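Side-chain contacts in thiamine pyrophosphokinase (Saccharomyces cerevisiae, PDB 1IG0), which transfers pyrophosphate from ATP to thiamine as a homodimer, making thiamine diphosphate and AMP, and is the only yeast enzyme capable of this synthesis: residues Asn26-Ile31 with Pro241-Thr246; Lys47-Arg52 with Met221-Leu226; Gln119-Gln122 with Thr128-Val131; Ser135-Phe138 with Phe143-Leu146. All blocks are in the same frame, centred on the assembly; numbering follows the deposited sequence.

The four contacts run from buried to half-exposed. Contacts 1 and 3 are buried, contacts 2 and 4 only partly so. Contacts 1 and 2 meet through Ile31, whose CD1 packs 3.4 Å from Met221 CE, and both involve strand 225-230, where Leu27 packs on Phe228 and segment 221-226 enters; neither has a hydrogen bond between its two segments. Contacts 3 and 4 share helix 126-139, their centres about 16 Å apart, and each adds a side-chain to carbonyl bond, from a lysine and an arginine respectively. Contact 3, whose centre is about 34 Å from that of contact 1, alone includes the thiamine. Contact 4 differs in stacking a guanidinium on an imidazole near the protein surface.

Contact 1: Asn26-Ile31 with Pro241-Thr246; sequences NLKELI and PQFRNT
One face of the Phe243 ring is covered by the Lys28 side chain, and Leu27 meets the same ring at its edge, near the ring plane. Over the face, Lys28 CE stands 3.3 Å from Phe243 CG, and the line from CE to the ring centroid, 3.7 Å long, leans 28° from the ring normal. That geometry defines a CH-pi contact displaced toward the CG rim. Lys28 CG covers the far end of the same face, 3.8 Å from Phe243 CE2, while NZ has already passed beyond the ring to lie 3.8 Å from Phe243 CB. The two side chains therefore run past each other in opposite directions, and it is the methylene chain of the lysine, more than its charge, that lies against the aromatic carbons. The extended torsions beyond CG make this possible, carrying the chain from the CE2 end of the ring to its root. At the edge, Leu27 CB sits 4.0 Å from Phe243 CE2. The backbone under Lys28 is fixed by Asn26: its OD1 accepts from Lys28 N at 3.1 Å, in the carbonyl plane and on a lone pair, closing an Asx turn. Leu315 of helix 312-315 also packs on Phe243, and Phe228 of strand 225-230 on Leu27. The contact thus joins the helical turn that follows strand 23-26 to helix 241-247, which follows strand 235-238. These strands are parallel neighbours in the five-stranded mixed sheet, and most of helix 241-247 falls within the vitamin B1 binding region of this family.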
# COMPACT_ATOMS: atom_id res chain seq x y z
N ASN B 26 9.92 22.00 2.28
CA ASN B 26 9.56 21.95 3.69
C ASN B 26 8.33 21.05 3.80
O ASN B 26 7.40 21.17 3.01
CB ASN B 26 9.23 23.36 4.21
CG ASN B 26 9.13 23.42 5.72
OD1 ASN B 26 8.29 22.75 6.33
ND2 ASN B 26 10.00 24.22 6.34
N LEU B 27 8.34 20.15 4.78
CA LEU B 27 7.23 19.22 4.97
C LEU B 27 5.86 19.89 5.10
O LEU B 27 4.87 19.38 4.60
CB LEU B 27 7.48 18.34 6.20
CG LEU B 27 8.58 17.29 6.05
CD1 LEU B 27 8.77 16.55 7.37
CD2 LEU B 27 8.21 16.32 4.94
N LYS B 28 5.82 21.04 5.77
CA LYS B 28 4.56 21.76 5.95
C LYS B 28 3.94 22.21 4.63
O LYS B 28 2.71 22.28 4.50
CB LYS B 28 4.77 22.98 6.85
CG LYS B 28 4.93 22.63 8.31
CD LYS B 28 5.25 23.87 9.13
CE LYS B 28 5.37 23.53 10.61
NZ LYS B 28 5.92 24.67 11.38
N GLU B 29 4.78 22.51 3.65
CA GLU B 29 4.32 22.98 2.35
C GLU B 29 3.53 21.92 1.59
O GLU B 29 2.81 22.23 0.64
CB GLU B 29 5.51 23.46 1.52
CG GLU B 29 6.44 24.38 2.29
CD GLU B 29 7.53 24.98 1.44
OE1 GLU B 29 8.21 24.22 0.71
OE2 GLU B 29 7.72 26.21 1.50
N LEU B 30 3.66 20.66 2.01
CA LEU B 30 2.93 19.57 1.37
C LEU B 30 1.45 19.69 1.72
O LEU B 30 0.59 19.25 0.96
CB LEU B 30 3.46 18.21 1.86
CG LEU B 30 4.89 17.81 1.49
CD1 LEU B 30 5.28 16.56 2.26
CD2 LEU B 30 4.99 17.58 -0.01
N ILE B 31 1.18 20.29 2.87
CA ILE B 31 -0.19 20.47 3.35
C ILE B 31 -0.67 21.91 3.21
O ILE B 31 -1.83 22.16 2.89
CB ILE B 31 -0.30 20.07 4.84
CG1 ILE B 31 0.15 18.62 5.02
CG2 ILE B 31 -1.73 20.25 5.33
CD1 ILE B 31 0.28 18.19 6.47
N PRO B 241 12.06 22.23 14.02
CA PRO B 241 12.26 21.26 15.10
C PRO B 241 11.01 20.96 15.93
O PRO B 241 10.68 19.79 16.15
CB PRO B 241 13.38 21.89 15.92
CG PRO B 241 14.21 22.55 14.86
CD PRO B 241 13.16 23.22 14.00
N GLN B 242 10.32 22.00 16.39
CA GLN B 242 9.13 21.80 17.20
C GLN B 242 8.07 21.03 16.41
O GLN B 242 7.39 20.16 16.96
CB GLN B 242 8.56 23.14 17.66
CG GLN B 242 7.42 23.01 18.66
CD GLN B 242 7.84 22.28 19.93
OE1 GLN B 242 8.68 22.77 20.69
NE2 GLN B 242 7.27 21.10 20.15
N PHE B 243 7.92 21.36 15.14
CA PHE B 243 6.95 20.68 14.28
C PHE B 243 7.32 19.22 14.13
O PHE B 243 6.48 18.33 14.28
CB PHE B 243 6.91 21.35 12.90
CG PHE B 243 6.13 20.57 11.87
CD1 PHE B 243 4.75 20.41 11.99
CD2 PHE B 243 6.77 20.01 10.77
CE1 PHE B 243 4.02 19.70 11.03
CE2 PHE B 243 6.05 19.29 9.81
CZ PHE B 243 4.67 19.14 9.94
N ARG B 244 8.59 18.97 13.83
CA ARG B 244 9.08 17.61 13.63
C ARG B 244 8.92 16.77 14.90
O ARG B 244 8.51 15.61 14.84
CB ARG B 244 10.54 17.64 13.17
CG ARG B 244 11.58 17.48 14.27
CD ARG B 244 12.12 16.06 14.30
NE ARG B 244 11.06 15.08 14.50
CZ ARG B 244 11.22 13.76 14.40
NH1 ARG B 244 12.41 13.26 14.10
NH2 ARG B 244 10.19 12.95 14.60
N ASN B 245 9.24 17.35 16.06
CA ASN B 245 9.14 16.63 17.32
C ASN B 245 7.70 16.35 17.74
O ASN B 245 7.41 15.32 18.35
CB ASN B 245 9.84 17.41 18.44
CG ASN B 245 11.34 17.44 18.28
OD1 ASN B 245 11.97 16.40 18.06
ND2 ASN B 245 11.93 18.62 18.40
N THR B 246 6.80 17.27 17.41
CA THR B 246 5.40 17.13 17.79
C THR B 246 4.53 16.32 16.83
O THR B 246 3.66 15.57 17.27
CB THR B 246 4.73 18.52 17.98
OG1 THR B 246 5.51 19.29 18.90
CG2 THR B 246 3.31 18.37 18.52

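Contact 2: Lys47-Arg52 with Met221-Leu226; sequences KIDIPR and MTPTDL
Asp49 and Ile50, just ahead of helix 52-61, meet Pro223 and Met221 at the beta-hairpin joining antiparallel strands 216-221 and 225-230 of the large mixed sheet. The apolar part lies deeper. Ile50 CD1 touches Met221 SD at 3.9 Å, the two side chains crossing at about a right angle. Ile50 reaches the sulfur with an extended chain, CG1 anti to the backbone N (chi1 -174°) and CD1 continuing outward. Ile58 of helix 52-61 packs on both residues, so the pair belongs to the layer between that helix and the sheet. No hydrogen bond crosses between the two segments; within the hairpin, Thr222 OG1 accepts from Thr224 N at 3.1 Å and from Asp225 N at 2.8 Å, an ST turn and ST motif that hold the bend carrying Pro223. Asp225 OD2 accepts from Thr224 OG1 within the hairpin and also from Phe196 N of the second subunit, placing this turn beside the dimer interface. The third kind of contact is carboxylate against aliphatic carbon, on the exposed side: both oxygens of Asp49 face the proline ring, with OD1 3.0 Å and OD2 3.1 Å from Pro223 CG.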
# COMPACT_ATOMS: atom_id res chain seq x y z
N LYS B 47 -13.64 5.73 2.66
CA LYS B 47 -14.21 6.34 3.85
C LYS B 47 -13.25 7.37 4.42
O LYS B 47 -12.07 7.10 4.61
CB LYS B 47 -14.52 5.27 4.90
CG LYS B 47 -15.20 5.81 6.15
CD LYS B 47 -15.46 4.69 7.16
CE LYS B 47 -16.16 5.21 8.41
NZ LYS B 47 -17.49 5.78 8.10
N ILE B 48 -13.77 8.57 4.70
CA ILE B 48 -12.96 9.64 5.26
C ILE B 48 -12.87 9.42 6.77
O ILE B 48 -13.88 9.17 7.43
CB ILE B 48 -13.59 11.02 4.98
CG1 ILE B 48 -13.71 11.23 3.47
CG2 ILE B 48 -12.74 12.12 5.60
CD1 ILE B 48 -14.42 12.51 3.08
N ASP B 49 -11.65 9.50 7.31
CA ASP B 49 -11.45 9.29 8.74
C ASP B 49 -10.64 10.40 9.40
O ASP B 49 -10.48 10.42 10.62
CB ASP B 49 -10.74 7.95 8.97
CG ASP B 49 -9.43 7.85 8.24
OD1 ASP B 49 -8.59 8.76 8.39
OD2 ASP B 49 -9.23 6.85 7.50
N ILE B 50 -10.13 11.32 8.59
CA ILE B 50 -9.34 12.43 9.10
C ILE B 50 -10.10 13.23 10.16
O ILE B 50 -11.32 13.40 10.06
CB ILE B 50 -8.94 13.39 7.95
CG1 ILE B 50 -7.98 14.46 8.46
CG2 ILE B 50 -10.19 14.04 7.37
CD1 ILE B 50 -7.49 15.42 7.38
N PRO B 51 -9.40 13.72 11.19
CA PRO B 51 -10.05 14.50 12.24
C PRO B 51 -10.71 15.74 11.65
O PRO B 51 -10.18 16.35 10.71
CB PRO B 51 -8.90 14.84 13.18
CG PRO B 51 -8.03 13.63 13.07
CD PRO B 51 -8.02 13.38 11.58
N ARG B 52 -11.86 16.12 12.20
CA ARG B 52 -12.60 17.28 11.71
C ARG B 52 -11.85 18.61 11.75
O ARG B 52 -11.80 19.32 10.75
CB ARG B 52 -13.92 17.42 12.46
CG ARG B 52 -14.98 16.48 11.95
CD ARG B 52 -16.30 16.64 12.67
NE ARG B 52 -17.36 16.00 11.90
CZ ARG B 52 -17.81 16.47 10.75
NH1 ARG B 52 -17.30 17.58 10.24
NH2 ARG B 52 -18.78 15.83 10.10
N MET B 221 -2.27 12.15 2.06
CA MET B 221 -2.38 12.26 3.50
C MET B 221 -3.29 11.13 3.93
O MET B 221 -4.44 11.06 3.51
CB MET B 221 -2.99 13.60 3.91
CG MET B 221 -3.20 13.70 5.42
SD MET B 221 -3.88 15.27 5.96
CE MET B 221 -2.42 16.25 6.08
N THR B 222 -2.76 10.24 4.76
CA THR B 222 -3.53 9.10 5.24
C THR B 222 -3.61 9.22 6.75
O THR B 222 -3.08 10.17 7.33
CB THR B 222 -2.83 7.78 4.86
OG1 THR B 222 -1.76 7.52 5.76
CG2 THR B 222 -2.28 7.86 3.45
N PRO B 223 -4.28 8.27 7.41
CA PRO B 223 -4.39 8.36 8.87
C PRO B 223 -3.04 8.25 9.57
O PRO B 223 -2.92 8.58 10.75
CB PRO B 223 -5.30 7.18 9.22
CG PRO B 223 -6.14 7.02 7.99
CD PRO B 223 -5.13 7.19 6.89
N THR B 224 -2.02 7.80 8.84
CA THR B 224 -0.69 7.62 9.43
C THR B 224 0.49 8.19 8.65
O THR B 224 1.58 8.33 9.20
CB THR B 224 -0.40 6.12 9.63
OG1 THR B 224 -0.46 5.45 8.37
CG2 THR B 224 -1.41 5.50 10.58
N ASP B 225 0.29 8.55 7.39
CA ASP B 225 1.40 9.05 6.60
C ASP B 225 1.13 10.19 5.63
O ASP B 225 -0.02 10.53 5.30
CB ASP B 225 2.00 7.92 5.76
CG ASP B 225 2.45 6.74 6.59
OD1 ASP B 225 3.56 6.80 7.15
OD2 ASP B 225 1.69 5.76 6.69
N LEU B 226 2.23 10.76 5.18
CA LEU B 226 2.27 11.78 4.15
C LEU B 226 3.11 11.00 3.15
O LEU B 226 4.20 10.53 3.49
CB LEU B 226 3.02 13.03 4.61
CG LEU B 226 2.26 14.04 5.48
CD1 LEU B 226 3.18 15.20 5.83
CD2 LEU B 226 1.03 14.54 4.74

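Contact 3: Gln119-Gln122 with Thr128-Val131; sequences QTTQ and TKCV. With VIB (3-(4-amino-2-methyl-pyrimidin-5-ylmethyl)-5-(2-hydroxy-ethyl)-4-methyl-thiazol-3-ium), chain D.
Lys129 runs straight from helix 126-139 through CD and CE, then turns at its last torsion (chi4 64°), which directs NZ to the carbonyl of Thr121. In Thr121, OG1 lies anti to the backbone N, and its CG2 branch faces the lysine, 3.6 Å from Lys129 NZ. The ammonium donates to Thr121 O at 3.0 Å; the C=O...N angle is 154° and the donor is tilted somewhat from the carbonyl plane. A second bond, to Ser124 OG, also grips NZ, tying the loop at two points. Lower down, Lys129 CE packs 3.6 Å from Gln119 CB, while the amide of Gln119 is held by Glu160 O and Ile165 N. With a methionine in place of Lys129, Thr121 O would probably lose its ammonium donor and Ser124 OG its hydrogen-bond partner, giving the 119-122 loop more freedom to shift. The loop matters because the next carbonyl contacts the substrate: Gln122 O accepts from the amino nitrogen N4A of the bound thiamine at 3.0 Å, with an N-H...O angle of 145°. Ser285 OG of the second subunit also hydrogen-bonds to this thiamine, and Trp270 of that subunit packs on Gln122, so the substrate sits at a site shared between subunits. The loop leaves strand 115-118, an outermost strand of the large mixed sheet, and leads into helix 126-139, whose Cys130 rests on strands 93-96 and 64-68; Lys129 thus bridges the helix back to the connection that precedes it.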
# COMPACT_ATOMS: atom_id res chain seq x y z
N GLN B 119 -18.12 10.70 -17.04
CA GLN B 119 -17.13 10.15 -17.97
C GLN B 119 -17.25 8.64 -17.85
O GLN B 119 -16.97 8.07 -16.79
CB GLN B 119 -15.72 10.61 -17.59
CG GLN B 119 -15.48 12.10 -17.83
CD GLN B 119 -15.36 12.44 -19.31
OE1 GLN B 119 -14.29 12.31 -19.90
NE2 GLN B 119 -16.46 12.87 -19.90
N THR B 120 -17.66 7.98 -18.93
CA THR B 120 -17.88 6.54 -18.92
C THR B 120 -16.71 5.62 -19.27
O THR B 120 -16.78 4.42 -19.03
CB THR B 120 -19.04 6.17 -19.87
OG1 THR B 120 -18.65 6.43 -21.22
CG2 THR B 120 -20.28 6.99 -19.54
N THR B 121 -15.64 6.17 -19.84
CA THR B 121 -14.51 5.33 -20.23
C THR B 121 -13.97 4.47 -19.10
O THR B 121 -13.74 4.95 -17.99
CB THR B 121 -13.34 6.17 -20.79
OG1 THR B 121 -12.31 5.29 -21.26
CG2 THR B 121 -12.77 7.09 -19.72
N GLN B 122 -13.79 3.19 -19.39
CA GLN B 122 -13.26 2.25 -18.42
C GLN B 122 -11.79 1.99 -18.70
O GLN B 122 -11.23 0.98 -18.26
CB GLN B 122 -14.04 0.93 -18.48
CG GLN B 122 -15.49 1.02 -18.03
CD GLN B 122 -15.63 1.68 -16.67
OE1 GLN B 122 -15.86 2.88 -16.57
NE2 GLN B 122 -15.47 0.88 -15.61
N THR B 128 -7.16 9.63 -12.75
CA THR B 128 -6.70 10.27 -13.97
C THR B 128 -7.75 11.25 -14.49
O THR B 128 -7.41 12.32 -14.99
CB THR B 128 -6.39 9.24 -15.07
OG1 THR B 128 -5.30 8.41 -14.64
CG2 THR B 128 -6.01 9.93 -16.37
N LYS B 129 -9.02 10.89 -14.35
CA LYS B 129 -10.10 11.76 -14.79
C LYS B 129 -10.05 13.06 -13.98
O LYS B 129 -10.27 14.16 -14.50
CB LYS B 129 -11.46 11.08 -14.59
CG LYS B 129 -11.71 9.88 -15.49
CD LYS B 129 -13.09 9.28 -15.22
CE LYS B 129 -13.43 8.18 -16.21
NZ LYS B 129 -12.52 7.00 -16.12
N CYS B 130 -9.74 12.93 -12.69
CA CYS B 130 -9.66 14.07 -11.80
C CYS B 130 -8.50 15.01 -12.09
O CYS B 130 -8.69 16.21 -12.21
CB CYS B 130 -9.59 13.61 -10.34
SG CYS B 130 -11.13 12.91 -9.71
N VAL B 131 -7.29 14.46 -12.21
CA VAL B 131 -6.12 15.30 -12.48
C VAL B 131 -6.22 15.99 -13.84
O VAL B 131 -5.76 17.13 -13.99
CB VAL B 131 -4.80 14.50 -12.38
CG1 VAL B 131 -4.56 14.07 -10.94
CG2 VAL B 131 -4.85 13.30 -13.30
CM2 VIB D . -5.17 -3.78 -19.08
N4A VIB D . -9.34 -1.09 -19.20
CM4 VIB D . -12.37 -0.75 -15.02
O1 VIB D . -10.38 2.78 -12.33
C7 VIB D . -11.63 2.12 -12.52
C6 VIB D . -12.01 2.12 -14.02
C2 VIB D . -9.10 0.41 -15.97
S1 VIB D . -9.35 2.02 -15.22
C5 VIB D . -10.96 1.33 -14.80
C4 VIB D . -11.10 0.06 -15.24
N3 VIB D . -10.07 -0.38 -15.87
C7A VIB D . -9.99 -1.75 -16.45
C4A VIB D . -8.46 -1.93 -18.49
N3A VIB D . -7.30 -2.42 -19.11
C2A VIB D . -6.41 -3.26 -18.41
N1A VIB D . -6.70 -3.60 -17.08
C6A VIB D . -7.86 -3.12 -16.45
C5A VIB D . -8.75 -2.28 -17.14

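Contact 4: Ser135-Phe138 with Phe143-Leu146; sequences SLHF and FRSL
The guanidinium of Arg144 lies nearly flat on the imidazole of His137, with planes 14° apart and centres separated by 4.0 Å. The overlap is offset: His137 CE1 sits over the middle of the guanidinium, 3.5 Å from Arg144 CZ, whereas NH1 lies above the rim of the imidazole. Bends at chi2 and chi3 of Arg144 fold the chain back over the ring and bring NH1 to His137 O. That bond is 3.0 Å long with an N-H...O angle of 150°, NH1 being tilted out of the carbonyl plane. One arginine therefore grips both the ring and the backbone of a single residue. The two segments lie on consecutive helices, 126-139 and 141-148, joined by a very short link, both within the catalytic domain region of this family. Between these helices, Leu136 and Phe143 cross at about a right angle. Leu136 CB stands over one face of the phenyl ring, 4.0 Å from the Phe143 centroid and 21° off the ring normal, a CH-pi contact. Leu168 and Met172 of helix 164-175 pack on Leu136 as well. His137 is fixed by a bond between ND1 and Tyr93 OH; replacing it with an alanine would probably leave the guanidinium without its stacking surface, and Tyr93 OH without this partner. Phe138 CD1 lies at the edge of the imidazole, in its plane.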
# COMPACT_ATOMS: atom_id res chain seq x y z
N SER B 135 -6.22 20.07 -14.07
CA SER B 135 -5.33 20.85 -14.92
C SER B 135 -6.13 21.75 -15.86
O SER B 135 -5.79 22.91 -16.06
CB SER B 135 -4.43 19.92 -15.74
OG SER B 135 -3.43 20.67 -16.42
N LEU B 136 -7.20 21.20 -16.44
CA LEU B 136 -8.05 21.97 -17.34
C LEU B 136 -8.64 23.17 -16.59
O LEU B 136 -8.67 24.29 -17.10
CB LEU B 136 -9.17 21.10 -17.89
CG LEU B 136 -8.80 20.12 -19.02
CD1 LEU B 136 -9.98 19.19 -19.30
CD2 LEU B 136 -8.41 20.91 -20.27
N HIS B 137 -9.12 22.92 -15.38
CA HIS B 137 -9.71 23.97 -14.56
C HIS B 137 -8.78 25.16 -14.39
O HIS B 137 -9.18 26.31 -14.56
CB HIS B 137 -10.07 23.43 -13.18
CG HIS B 137 -10.53 24.49 -12.22
ND1 HIS B 137 -11.83 24.94 -12.18
CD2 HIS B 137 -9.85 25.21 -11.30
CE1 HIS B 137 -11.93 25.90 -11.28
NE2 HIS B 137 -10.74 26.09 -10.74
N PHE B 138 -7.52 24.88 -14.06
CA PHE B 138 -6.54 25.94 -13.84
C PHE B 138 -5.79 26.44 -15.07
O PHE B 138 -5.39 27.60 -15.12
CB PHE B 138 -5.51 25.49 -12.80
CG PHE B 138 -6.02 25.45 -11.39
CD1 PHE B 138 -6.08 24.26 -10.69
CD2 PHE B 138 -6.45 26.62 -10.77
CE1 PHE B 138 -6.55 24.22 -9.38
CE2 PHE B 138 -6.93 26.60 -9.46
CZ PHE B 138 -6.98 25.40 -8.76
N PHE B 143 -11.87 25.88 -21.24
CA PHE B 143 -12.61 24.85 -20.53
C PHE B 143 -13.53 25.54 -19.53
O PHE B 143 -14.72 25.20 -19.42
CB PHE B 143 -11.66 23.92 -19.76
CG PHE B 143 -12.37 22.92 -18.90
CD1 PHE B 143 -13.03 21.83 -19.46
CD2 PHE B 143 -12.42 23.09 -17.52
CE1 PHE B 143 -13.73 20.92 -18.67
CE2 PHE B 143 -13.12 22.18 -16.71
CZ PHE B 143 -13.77 21.10 -17.29
N ARG B 144 -12.98 26.50 -18.80
CA ARG B 144 -13.74 27.25 -17.81
C ARG B 144 -14.94 27.92 -18.47
O ARG B 144 -16.03 27.97 -17.90
CB ARG B 144 -12.85 28.29 -17.14
CG ARG B 144 -11.76 27.70 -16.26
CD ARG B 144 -12.36 27.00 -15.06
NE ARG B 144 -12.83 27.95 -14.06
CZ ARG B 144 -12.03 28.71 -13.32
NH1 ARG B 144 -10.71 28.63 -13.47
NH2 ARG B 144 -12.54 29.56 -12.44
N SER B 145 -14.73 28.44 -19.67
CA SER B 145 -15.80 29.10 -20.41
C SER B 145 -16.87 28.08 -20.80
O SER B 145 -18.07 28.36 -20.71
CB SER B 145 -15.24 29.76 -21.68
OG SER B 145 -16.28 30.31 -22.46
N LEU B 146 -16.42 26.90 -21.22
CA LEU B 146 -17.33 25.84 -21.62
C LEU B 146 -18.32 25.49 -20.51
O LEU B 146 -19.52 25.37 -20.75
CB LEU B 146 -16.53 24.59 -22.00
CG LEU B 146 -17.33 23.35 -22.44
CD1 LEU B 146 -18.11 23.67 -23.70
CD2 LEU B 146 -16.38 22.19 -22.66